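Local coordinates for like-Sm ribonucleoprotein core (Methanococcus vannielii, PDB 5MKN) that probably binds RNA, as an Sm-fold protein assembled from seven copies, with uridine monophosphate held at a site formed by its loops, at residues N41-N46 / F57-V62; K13-N18 / K34-H39; V21-G26 / D65-V70; D25-K30 / A47-D52. All blocks are in the same frame, centred on the assembly; numbering follows the deposited sequence.

Contact 1 (N41-N46 / F57-V62). With U5P (uridine-5'-monophosphate), chain B.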
# COMPACT_ATOMS: atom_id res chain seq x y z
N ASN A 41 8.08 4.50 12.93
CA ASN A 41 9.28 5.29 12.63
C ASN A 41 10.21 5.27 13.84
O ASN A 41 9.77 5.36 14.99
CB ASN A 41 8.92 6.75 12.31
CG ASN A 41 8.11 6.91 11.04
OD1 ASN A 41 8.46 6.35 10.00
ND2 ASN A 41 7.05 7.72 11.11
N VAL A 42 11.51 5.18 13.58
CA VAL A 42 12.49 5.16 14.66
C VAL A 42 13.65 6.08 14.32
O VAL A 42 14.05 6.19 13.15
CB VAL A 42 12.99 3.73 14.96
CG1 VAL A 42 11.91 2.93 15.64
CG2 VAL A 42 13.45 3.05 13.68
N ALA A 43 14.17 6.75 15.34
CA ALA A 43 15.40 7.53 15.26
C ALA A 43 16.50 6.80 16.03
O ALA A 43 16.32 6.48 17.22
CB ALA A 43 15.20 8.94 15.80
N LEU A 44 17.61 6.52 15.37
CA LEU A 44 18.69 5.76 15.97
C LEU A 44 19.98 6.58 15.99
O LEU A 44 20.32 7.25 15.01
CB LEU A 44 18.91 4.42 15.23
CG LEU A 44 17.72 3.45 15.20
CD1 LEU A 44 18.07 2.21 14.40
CD2 LEU A 44 17.21 3.08 16.59
N GLU A 45 20.67 6.53 17.13
CA GLU A 45 21.95 7.20 17.31
C GLU A 45 23.08 6.25 16.95
O GLU A 45 23.07 5.09 17.35
CB GLU A 45 22.13 7.66 18.76
CG GLU A 45 21.99 9.15 19.00
CD GLU A 45 22.35 9.52 20.44
OE1 GLU A 45 21.63 10.33 21.05
OE2 GLU A 45 23.37 8.98 20.95
N ASN A 46 24.05 6.76 16.19
CA ASN A 46 25.26 6.00 15.86
C ASN A 46 24.92 4.72 15.09
O ASN A 46 25.48 3.65 15.34
CB ASN A 46 26.07 5.68 17.12
CG ASN A 46 26.31 6.90 17.99
OD1 ASN A 46 26.97 7.86 17.57
ND2 ASN A 46 25.77 6.88 19.21
N PHE A 57 26.28 6.26 10.88
CA PHE A 57 25.41 7.43 10.83
C PHE A 57 25.20 7.97 12.23
O PHE A 57 24.68 7.24 13.09
CB PHE A 57 24.07 7.08 10.21
CG PHE A 57 24.18 6.49 8.84
CD1 PHE A 57 24.76 7.20 7.80
CD2 PHE A 57 23.70 5.22 8.59
CE1 PHE A 57 24.86 6.66 6.53
CE2 PHE A 57 23.80 4.67 7.33
CZ PHE A 57 24.37 5.39 6.30
N PRO A 58 25.59 9.22 12.52
CA PRO A 58 25.30 9.77 13.85
C PRO A 58 23.81 9.86 14.14
O PRO A 58 23.38 9.58 15.26
CB PRO A 58 25.96 11.15 13.81
CG PRO A 58 26.96 11.07 12.70
CD PRO A 58 26.37 10.15 11.69
N MET A 59 23.01 10.22 13.14
CA MET A 59 21.57 10.28 13.31
C MET A 59 20.89 9.74 12.06
O MET A 59 21.13 10.23 10.95
CB MET A 59 21.09 11.70 13.62
CG MET A 59 19.71 11.75 14.25
SD MET A 59 19.42 10.28 15.23
CE MET A 59 18.33 10.90 16.52
N LEU A 60 20.04 8.73 12.25
CA LEU A 60 19.29 8.07 11.19
C LEU A 60 17.83 8.02 11.59
O LEU A 60 17.51 7.64 12.72
CB LEU A 60 19.81 6.66 10.94
CG LEU A 60 19.74 6.15 9.51
CD1 LEU A 60 20.67 6.96 8.63
CD2 LEU A 60 20.10 4.68 9.46
N VAL A 61 16.94 8.41 10.68
CA VAL A 61 15.51 8.31 10.91
C VAL A 61 14.93 7.34 9.89
O VAL A 61 14.99 7.59 8.68
CB VAL A 61 14.82 9.68 10.81
CG1 VAL A 61 13.29 9.50 10.73
CG2 VAL A 61 15.20 10.53 12.00
N VAL A 62 14.37 6.24 10.38
CA VAL A 62 13.87 5.16 9.53
C VAL A 62 12.36 5.29 9.40
O VAL A 62 11.65 5.33 10.41
CB VAL A 62 14.25 3.79 10.10
CG1 VAL A 62 13.48 2.69 9.37
CG2 VAL A 62 15.75 3.59 10.04
N1 U5P B . 3.33 5.88 7.35
C2 U5P B . 4.64 5.55 7.74
N3 U5P B . 5.42 6.62 8.15
C4 U5P B . 5.04 7.94 8.19
C5 U5P B . 3.70 8.19 7.78
C6 U5P B . 2.92 7.18 7.38
O2 U5P B . 5.12 4.43 7.75
O4 U5P B . 5.83 8.80 8.58
C1' U5P B . 2.39 4.85 6.89
C2' U5P B . 2.13 3.73 7.90
O2' U5P B . 3.12 2.73 7.82
C3' U5P B . 0.73 3.27 7.49
C4' U5P B . 0.06 4.58 7.10
O3' U5P B . 0.82 2.42 6.35
O4' U5P B . 1.13 5.47 6.68
C5' U5P B . -0.73 5.23 8.21
O5' U5P B . -0.89 4.35 9.32
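Val42 and Val62 lie side by side, and chi1 at -72° puts Val42 CG2, between the backbone N and the carbonyl carbon, 3.7 Å from Val62 CB. Met59 works differently. Its CG starts anti to the backbone N, and bends further along the chain carry CE back to Ala43 CB, 3.8 Å away. In this antiparallel register the side chains alternate, Val42, Leu44, Leu60 and Val62 on one face and Ala43, Val61, Glu45 and Met59 on the other. The backbone evidence for an antiparallel pairing is two reciprocal pairs of bonds, Val62 N to Val42 O at 2.8 Å with Val42 N to Val62 O at 3.2 Å, and Leu44 N to Leu60 O at 2.9 Å with Leu60 N to Leu44 O at 3.1 Å. A further bond, Asn46 N to Pro58 O at 3.0 Å, approaches 51° out of the carbonyl plane, where the chains turn their corners. At the other end, Asn41 ND2 donates to uracil O4 of the uridine monophosphate at 3.0 Å and 159°. The same amide is held by Asp37 OD2, at ND2, and by the backbone N of Gly64, at OD1. An alanine here is likely to leave O4, Gly64 N and Asp37 without this partner and to weaken the hold on the base. The strand 56-62 also pairs with a strand of a second subunit. This is the Sm fold, whose loops after strands 28-36 and 56-62 present the uridine-binding residues.

Contact 2 (K13-N18 / K34-H39). With U5P (uridine-5'-monophosphate), chain B; U5P (uridine-5'-monophosphate), chain C.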
# COMPACT_ATOMS: atom_id res chain seq x y z
N LYS A 13 10.36 0.44 26.24
CA LYS A 13 11.19 -0.15 27.28
C LYS A 13 12.66 -0.21 26.91
O LYS A 13 13.49 -0.50 27.77
CB LYS A 13 10.69 -1.56 27.62
CG LYS A 13 9.54 -1.58 28.60
CD LYS A 13 9.11 -3.00 28.93
CE LYS A 13 7.95 -2.96 29.89
NZ LYS A 13 7.07 -1.83 29.53
N SER A 14 13.00 0.06 25.66
CA SER A 14 14.33 -0.22 25.14
C SER A 14 15.02 1.02 24.59
O SER A 14 16.01 0.91 23.85
CB SER A 14 14.24 -1.32 24.08
OG SER A 14 15.35 -1.30 23.22
N ILE A 15 14.54 2.22 24.93
CA ILE A 15 15.14 3.45 24.43
C ILE A 15 16.44 3.73 25.18
O ILE A 15 16.63 3.35 26.34
CB ILE A 15 14.16 4.63 24.53
CG1 ILE A 15 12.72 4.14 24.36
CG2 ILE A 15 14.48 5.65 23.47
CD1 ILE A 15 11.67 5.16 24.76
N ASN A 16 17.36 4.42 24.50
CA ASN A 16 18.72 4.69 24.95
C ASN A 16 19.55 3.42 25.07
O ASN A 16 20.67 3.46 25.59
CB ASN A 16 18.75 5.46 26.28
CG ASN A 16 18.17 6.85 26.15
OD1 ASN A 16 18.38 7.54 25.15
ND2 ASN A 16 17.42 7.28 27.16
N THR A 17 19.01 2.28 24.61
CA THR A 17 19.76 1.05 24.45
C THR A 17 19.91 0.74 22.97
O THR A 17 19.27 1.35 22.10
CB THR A 17 19.07 -0.12 25.16
OG1 THR A 17 18.11 -0.71 24.27
CG2 THR A 17 18.35 0.36 26.42
N ASN A 18 20.78 -0.22 22.67
CA ASN A 18 20.99 -0.64 21.30
C ASN A 18 19.95 -1.66 20.89
O ASN A 18 19.61 -2.58 21.65
CB ASN A 18 22.40 -1.20 21.12
CG ASN A 18 23.38 -0.18 20.57
OD1 ASN A 18 23.47 0.95 21.06
ND2 ASN A 18 24.12 -0.56 19.53
N LYS A 34 16.54 6.22 20.09
CA LYS A 34 16.17 7.48 20.72
C LYS A 34 14.68 7.75 20.69
O LYS A 34 14.14 8.27 21.67
CB LYS A 34 16.93 8.63 20.05
CG LYS A 34 18.45 8.54 20.20
CD LYS A 34 18.87 8.40 21.67
CE LYS A 34 18.84 9.74 22.40
NZ LYS A 34 19.04 9.62 23.88
N ALA A 35 13.98 7.40 19.61
CA ALA A 35 12.56 7.73 19.53
C ALA A 35 11.83 6.82 18.55
O ALA A 35 12.41 6.33 17.57
CB ALA A 35 12.38 9.20 19.11
N TYR A 36 10.54 6.62 18.82
CA TYR A 36 9.64 5.88 17.94
C TYR A 36 8.24 6.51 17.96
O TYR A 36 7.87 7.21 18.91
CB TYR A 36 9.56 4.40 18.35
CG TYR A 36 8.71 4.15 19.58
CD1 TYR A 36 9.25 4.27 20.86
CD2 TYR A 36 7.37 3.81 19.46
CE1 TYR A 36 8.47 4.03 21.99
CE2 TYR A 36 6.57 3.59 20.58
CZ TYR A 36 7.13 3.70 21.84
OH TYR A 36 6.33 3.47 22.93
N ASP A 37 7.45 6.25 16.91
CA ASP A 37 6.05 6.68 16.85
C ASP A 37 5.16 5.49 16.48
O ASP A 37 5.63 4.39 16.18
CB ASP A 37 5.83 7.85 15.88
CG ASP A 37 6.35 7.57 14.47
OD1 ASP A 37 6.48 6.40 14.07
OD2 ASP A 37 6.63 8.55 13.74
N LEU A 38 3.85 5.74 16.47
CA LEU A 38 2.87 4.68 16.21
C LEU A 38 2.92 4.17 14.78
O LEU A 38 2.30 3.13 14.50
CB LEU A 38 1.46 5.18 16.55
CG LEU A 38 1.24 5.52 18.02
CD1 LEU A 38 -0.23 5.80 18.31
CD2 LEU A 38 1.77 4.39 18.92
N HIS A 39 3.59 4.86 13.85
CA HIS A 39 3.88 4.29 12.54
C HIS A 39 5.05 3.32 12.59
O HIS A 39 5.33 2.66 11.58
CB HIS A 39 4.22 5.39 11.52
CG HIS A 39 3.24 6.53 11.48
ND1 HIS A 39 2.07 6.49 10.75
CD2 HIS A 39 3.29 7.75 12.06
CE1 HIS A 39 1.43 7.63 10.90
NE2 HIS A 39 2.15 8.42 11.68
N1 U5P B . 3.33 5.88 7.35
C2 U5P B . 4.64 5.55 7.74
N3 U5P B . 5.42 6.62 8.15
C4 U5P B . 5.04 7.94 8.19
C5 U5P B . 3.70 8.19 7.78
C6 U5P B . 2.92 7.18 7.38
O2 U5P B . 5.12 4.43 7.75
O4 U5P B . 5.83 8.80 8.58
C1' U5P B . 2.39 4.85 6.89
C2' U5P B . 2.13 3.73 7.90
O2' U5P B . 3.12 2.73 7.82
C3' U5P B . 0.73 3.27 7.49
C4' U5P B . 0.06 4.58 7.10
O3' U5P B . 0.82 2.42 6.35
O4' U5P B . 1.13 5.47 6.68
C5' U5P B . -0.73 5.23 8.21
O5' U5P B . -0.89 4.35 9.32
N1 U5P C . 0.65 -0.25 9.93
C2 U5P C . 1.58 -1.20 10.37
N3 U5P C . 2.18 -0.90 11.56
C4 U5P C . 1.97 0.22 12.34
C5 U5P C . 1.01 1.14 11.82
C6 U5P C . 0.39 0.88 10.66
O2 U5P C . 1.84 -2.22 9.75
O4 U5P C . 2.60 0.34 13.39
C1' U5P C . -0.05 -0.53 8.68
C2' U5P C . -1.16 -1.56 8.84
O2' U5P C . -0.67 -2.88 8.84
C3' U5P C . -2.07 -1.21 7.67
C4' U5P C . -1.97 0.31 7.62
O3' U5P C . -1.54 -1.76 6.47
O4' U5P C . -0.69 0.65 8.24
C5' U5P C . -3.09 1.04 8.33
O5' U5P C . -3.97 0.12 8.99
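Asn16 OD1 accepts the ammonium of Lys34, NZ lying 2.5 Å away (a length doubtful at this resolution) and tilted 18° from the amide's carbonyl plane. Lys34 begins by pointing away from the loop 13-18, and bends at chi2 and chi3 bring its end back, so that the two side chains cross obliquely. Glu45 OE1 offers NZ a second, long and weak ion pair, though Glu45 is held chiefly by Arg32. Beside this polar link, Ile15 packs with CG2 against the carbonyl of Lys34 and brings CD1 to the edge of the Tyr36 ring, 4.4 Å from CE1. Lys34 and Ala35 both face Ala43, a classic beta bulge. In the loop itself, a type II turn from Ser14 to Thr17 is tied by Thr17 OG1 to Ser14 O at 2.7 Å. Farther along, His39 lays one ring face over the uracil of a uridine monophosphate, whose C5 stands 3.8 Å above the ring plane, offset toward the rim. The chemistry is thus a lysine charge meeting the dipole of a neutral amide; Arg32 NH2, a like charge, lies close to NZ, and the weak Glu45 pair probably offsets it only in part.

Contact 3 (V21-G26 / D65-V70). With U5P (uridine-5'-monophosphate), chain B.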
# COMPACT_ATOMS: atom_id res chain seq x y z
N VAL A 21 17.15 -3.10 13.82
CA VAL A 21 15.98 -2.91 12.97
C VAL A 21 16.28 -3.62 11.66
O VAL A 21 17.10 -3.15 10.87
CB VAL A 21 15.67 -1.43 12.73
CG1 VAL A 21 14.49 -1.30 11.79
CG2 VAL A 21 15.41 -0.69 14.05
N TYR A 22 15.62 -4.75 11.44
CA TYR A 22 15.69 -5.39 10.13
C TYR A 22 14.67 -4.75 9.20
O TYR A 22 13.57 -4.38 9.62
CB TYR A 22 15.43 -6.89 10.25
CG TYR A 22 16.36 -7.65 11.18
CD1 TYR A 22 16.26 -7.51 12.56
CD2 TYR A 22 17.29 -8.56 10.68
CE1 TYR A 22 17.08 -8.21 13.41
CE2 TYR A 22 18.10 -9.27 11.52
CZ TYR A 22 18.00 -9.10 12.88
OH TYR A 22 18.83 -9.83 13.71
N LEU A 23 15.04 -4.61 7.94
CA LEU A 23 14.20 -3.97 6.94
C LEU A 23 13.84 -4.97 5.85
O LEU A 23 14.49 -6.00 5.67
CB LEU A 23 14.90 -2.76 6.32
CG LEU A 23 15.38 -1.72 7.33
CD1 LEU A 23 16.06 -0.59 6.62
CD2 LEU A 23 14.23 -1.20 8.16
N LYS A 24 12.78 -4.64 5.11
CA LYS A 24 12.25 -5.56 4.11
C LYS A 24 13.26 -5.87 3.01
O LYS A 24 13.16 -6.93 2.38
CB LYS A 24 10.96 -4.99 3.51
CG LYS A 24 9.89 -4.67 4.52
CD LYS A 24 8.62 -4.14 3.86
CE LYS A 24 7.56 -3.86 4.92
NZ LYS A 24 6.19 -3.68 4.35
N ASP A 25 14.22 -4.99 2.76
CA ASP A 25 15.28 -5.27 1.80
C ASP A 25 16.42 -6.08 2.40
O ASP A 25 17.48 -6.18 1.77
CB ASP A 25 15.83 -3.96 1.22
CG ASP A 25 16.26 -2.97 2.31
OD1 ASP A 25 16.34 -3.39 3.48
OD2 ASP A 25 16.52 -1.79 1.98
N GLY A 26 16.24 -6.64 3.59
CA GLY A 26 17.25 -7.44 4.24
C GLY A 26 18.13 -6.68 5.21
O GLY A 26 18.79 -7.31 6.04
N ASP A 65 7.41 2.06 7.64
CA ASP A 65 6.92 1.07 6.69
C ASP A 65 8.03 0.25 6.06
O ASP A 65 7.73 -0.65 5.26
CB ASP A 65 6.04 1.75 5.61
CG ASP A 65 6.83 2.53 4.56
OD1 ASP A 65 8.07 2.66 4.65
OD2 ASP A 65 6.19 3.03 3.61
N ASN A 66 9.29 0.52 6.38
CA ASN A 66 10.39 -0.34 5.95
C ASN A 66 10.70 -1.43 6.96
O ASN A 66 11.44 -2.35 6.63
CB ASN A 66 11.66 0.47 5.70
CG ASN A 66 11.45 1.55 4.68
OD1 ASN A 66 11.45 1.30 3.48
ND2 ASN A 66 11.27 2.78 5.16
N VAL A 67 10.14 -1.34 8.17
CA VAL A 67 10.54 -2.22 9.26
C VAL A 67 9.91 -3.60 9.07
O VAL A 67 8.71 -3.73 8.80
CB VAL A 67 10.13 -1.62 10.61
CG1 VAL A 67 10.23 -2.67 11.68
CG2 VAL A 67 11.01 -0.44 10.93
N LEU A 68 10.73 -4.63 9.22
CA LEU A 68 10.26 -6.00 9.26
C LEU A 68 10.02 -6.44 10.70
O LEU A 68 8.89 -6.76 11.08
CB LEU A 68 11.28 -6.90 8.55
CG LEU A 68 10.74 -8.25 8.10
CD1 LEU A 68 11.22 -8.51 6.70
CD2 LEU A 68 11.27 -9.29 8.96
N TYR A 69 11.06 -6.44 11.53
CA TYR A 69 10.91 -6.54 12.97
C TYR A 69 12.09 -5.83 13.62
O TYR A 69 13.09 -5.53 12.97
CB TYR A 69 10.78 -8.01 13.45
CG TYR A 69 11.71 -9.00 12.77
CD1 TYR A 69 13.08 -8.83 12.80
CD2 TYR A 69 11.21 -10.12 12.10
CE1 TYR A 69 13.93 -9.73 12.18
CE2 TYR A 69 12.06 -11.03 11.48
CZ TYR A 69 13.42 -10.82 11.51
OH TYR A 69 14.27 -11.72 10.90
N VAL A 70 11.95 -5.57 14.91
CA VAL A 70 12.98 -4.91 15.71
C VAL A 70 13.29 -5.79 16.91
O VAL A 70 12.38 -6.20 17.63
CB VAL A 70 12.53 -3.52 16.17
CG1 VAL A 70 13.39 -3.04 17.34
CG2 VAL A 70 12.57 -2.55 15.01
N1 U5P B . 3.33 5.88 7.35
C2 U5P B . 4.64 5.55 7.74
N3 U5P B . 5.42 6.62 8.15
C4 U5P B . 5.04 7.94 8.19
C5 U5P B . 3.70 8.19 7.78
C6 U5P B . 2.92 7.18 7.38
O2 U5P B . 5.12 4.43 7.75
O4 U5P B . 5.83 8.80 8.58
C1' U5P B . 2.39 4.85 6.89
C2' U5P B . 2.13 3.73 7.90
O2' U5P B . 3.12 2.73 7.82
C3' U5P B . 0.73 3.27 7.49
C4' U5P B . 0.06 4.58 7.10
O3' U5P B . 0.82 2.42 6.35
O4' U5P B . 1.13 5.47 6.68
C5' U5P B . -0.73 5.23 8.21
O5' U5P B . -0.89 4.35 9.32
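Tyr22 offers one ring face to the edge of Tyr69: CE1 of Tyr69 stands over that face, offset toward the rim, in an offset edge-to-face pair with centroids 4.9 Å apart and planes at 67°. Leu68 CD2 lies over one face of the Tyr69 ring. The pair marks the meeting of strands 18-23 and 67-71, first and last of the Sm fold, which close its curled sheet. On the other side of these strands, the side chains are aliphatic: Val21 meets Val70 through their CG2 atoms at 3.5 Å, while Val21 CG1 meets Val67 CG2 at 3.7 Å. Three backbone bonds join the segments, Tyr22 N to Tyr69 O at 3.1 Å, Leu68 N to Tyr22 O at 2.9 Å with an angle of 171°, and Lys24 N to Asn66 O at 3.1 Å. The chain then reverses in a type I turn from Leu23 to Gly26. The extended Lys24 side chain runs past the carbonyls of Asn66 and Asp65, and its NZ makes a salt bridge to Asp65 of a neighbouring subunit. Within the chain, Asp65 OD2 is paired with Arg63. Tyr69 and Val70 continue the sheet into that neighbour. At the ligand end, Asp65 N makes a weak bond to uracil O2 of the uridine monophosphate, 3.3 Å long and bent to 121°.

Contact 4 (D25-K30 / A47-D52)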
# COMPACT_ATOMS: atom_id res chain seq x y z
N ASP A 25 14.22 -4.99 2.76
CA ASP A 25 15.28 -5.27 1.80
C ASP A 25 16.42 -6.08 2.40
O ASP A 25 17.48 -6.18 1.77
CB ASP A 25 15.83 -3.96 1.22
CG ASP A 25 16.26 -2.97 2.31
OD1 ASP A 25 16.34 -3.39 3.48
OD2 ASP A 25 16.52 -1.79 1.98
N GLY A 26 16.24 -6.64 3.59
CA GLY A 26 17.25 -7.44 4.24
C GLY A 26 18.13 -6.68 5.21
O GLY A 26 18.79 -7.31 6.04
N LYS A 27 18.13 -5.35 5.15
CA LYS A 27 19.07 -4.54 5.92
C LYS A 27 18.99 -4.86 7.40
O LYS A 27 17.92 -5.06 7.97
CB LYS A 27 18.78 -3.05 5.71
CG LYS A 27 19.09 -2.54 4.32
CD LYS A 27 19.68 -1.14 4.38
CE LYS A 27 19.81 -0.56 2.99
NZ LYS A 27 19.02 -1.34 2.00
N LEU A 28 20.16 -4.91 8.03
CA LEU A 28 20.29 -4.89 9.48
C LEU A 28 20.81 -3.52 9.87
O LEU A 28 21.93 -3.15 9.49
CB LEU A 28 21.25 -5.98 9.97
CG LEU A 28 20.65 -7.36 10.23
CD1 LEU A 28 20.22 -8.02 8.92
CD2 LEU A 28 21.63 -8.24 10.99
N VAL A 29 20.00 -2.76 10.60
CA VAL A 29 20.37 -1.42 11.04
C VAL A 29 20.28 -1.43 12.56
O VAL A 29 19.19 -1.55 13.13
CB VAL A 29 19.47 -0.33 10.43
CG1 VAL A 29 19.50 0.94 11.28
CG2 VAL A 29 19.89 -0.03 9.00
N LYS A 30 21.43 -1.32 13.22
CA LYS A 30 21.49 -1.29 14.67
C LYS A 30 22.05 0.05 15.13
O LYS A 30 22.86 0.68 14.44
CB LYS A 30 22.32 -2.46 15.24
CG LYS A 30 23.76 -2.48 14.80
CD LYS A 30 23.96 -3.21 13.48
CE LYS A 30 25.44 -3.38 13.20
NZ LYS A 30 25.70 -3.60 11.75
N ALA A 47 24.01 4.84 14.13
CA ALA A 47 23.49 3.68 13.44
C ALA A 47 24.52 3.08 12.49
O ALA A 47 25.36 3.79 11.92
CB ALA A 47 22.23 4.06 12.66
N LYS A 48 24.44 1.76 12.31
CA LYS A 48 25.38 1.02 11.48
C LYS A 48 24.62 -0.04 10.71
O LYS A 48 23.84 -0.80 11.30
CB LYS A 48 26.48 0.38 12.34
CG LYS A 48 27.65 -0.20 11.57
CD LYS A 48 28.61 -0.91 12.51
CE LYS A 48 29.10 0.02 13.62
NZ LYS A 48 30.03 1.06 13.11
N ILE A 49 24.84 -0.10 9.40
CA ILE A 49 24.28 -1.16 8.58
C ILE A 49 25.29 -2.29 8.48
O ILE A 49 26.43 -2.08 8.02
CB ILE A 49 23.90 -0.65 7.18
CG1 ILE A 49 23.25 0.73 7.24
CG2 ILE A 49 22.97 -1.64 6.49
CD1 ILE A 49 23.59 1.59 6.05
N GLU A 50 24.88 -3.50 8.87
CA GLU A 50 25.72 -4.68 8.73
C GLU A 50 26.08 -4.99 7.28
O GLU A 50 26.79 -5.97 7.02
CB GLU A 50 25.02 -5.88 9.38
CG GLU A 50 25.94 -7.01 9.83
CD GLU A 50 27.33 -6.53 10.24
OE1 GLU A 50 28.32 -6.97 9.62
OE2 GLU A 50 27.43 -5.72 11.19
N SER A 51 25.62 -4.17 6.33
CA SER A 51 25.98 -4.31 4.92
C SER A 51 27.12 -3.37 4.51
O SER A 51 28.13 -3.82 3.98
CB SER A 51 24.75 -4.05 4.04
OG SER A 51 23.57 -4.60 4.61
N ASP A 52 26.96 -2.06 4.77
CA ASP A 52 27.98 -1.08 4.39
C ASP A 52 29.17 -1.08 5.34
O ASP A 52 30.30 -0.85 4.90
CB ASP A 52 27.35 0.32 4.33
CG ASP A 52 28.32 1.38 3.83
OD1 ASP A 52 29.14 1.89 4.63
OD2 ASP A 52 28.26 1.72 2.63
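Lys30 and Glu50 cross at a slant, and the lysine arches over the neighbouring strand to reach its partner. Its chi1 of 61° places CG between the backbone N and the carbonyl carbon; a bend at chi2 then sends the chain over Lys48 O. NZ ends 2.8 Å from Glu50 OE2 in a salt bridge, meeting the carboxylate oxygen on its anti side and 29° out of plane. A weak bond from Lys30 NZ to Lys48 O, at 3.4 Å, adds a second acceptor. A methionine in its place would probably leave the Glu50 carboxylate without its charged mate and free to turn. On the opposite face, Val29 and Ile49 stand side by side and point the same way, with Val29 CG2 and Ile49 CG1 3.9 Å apart. Lys27 instead passes Ile49 at an angle, so that its CD rests on CG2 at 3.9 Å; its NZ is engaged by Asp25, whose OD1 also closes an Asx turn onto the Lys27 backbone N. Three backbone bonds fix the antiparallel register: Lys30 N to Lys48 O at 3.1 Å, Lys48 N to Lys30 O at 2.9 Å and Glu50 N to Leu28 O at 3.0 Å. The N-to-C directions of strands 28-30 and 47-49 differ by 160°, nearly antiparallel. Strand 47-49 pairs with strand 28-36 on one edge and with strand 56-62 on the other, touching Leu60 through Ala47 and Phe57 through Ile49, while Leu28 packs on Tyr22 of strand 18-23 and Tyr69 of a neighbouring subunit covers Ile49.

In the fold
All four contacts reach one curled antiparallel sheet, contact 2 by way of strand 28-36. Contact 1 joins contact 2 by Ala43 N to Ala35 O and Ala43 O to Lys34 N, both 2.9 Å and probably hydrogen bonds, and contact 4 by Phe57 N to Ala47 O at 2.8 Å. Contacts 3 and 4 share Asp25 and Gly26 and meet again at Val21 N to Val29 O, 2.7 Å. Contacts 2 and 4 use the two ends of strand 28-36, their centres about 17 Å apart on opposite sides of the chain's centre. One uridine monophosphate unites contacts 1, 2 and 3, which bring Asn41, His39 and Asp65 to it, whereas contact 4 lends it no residue.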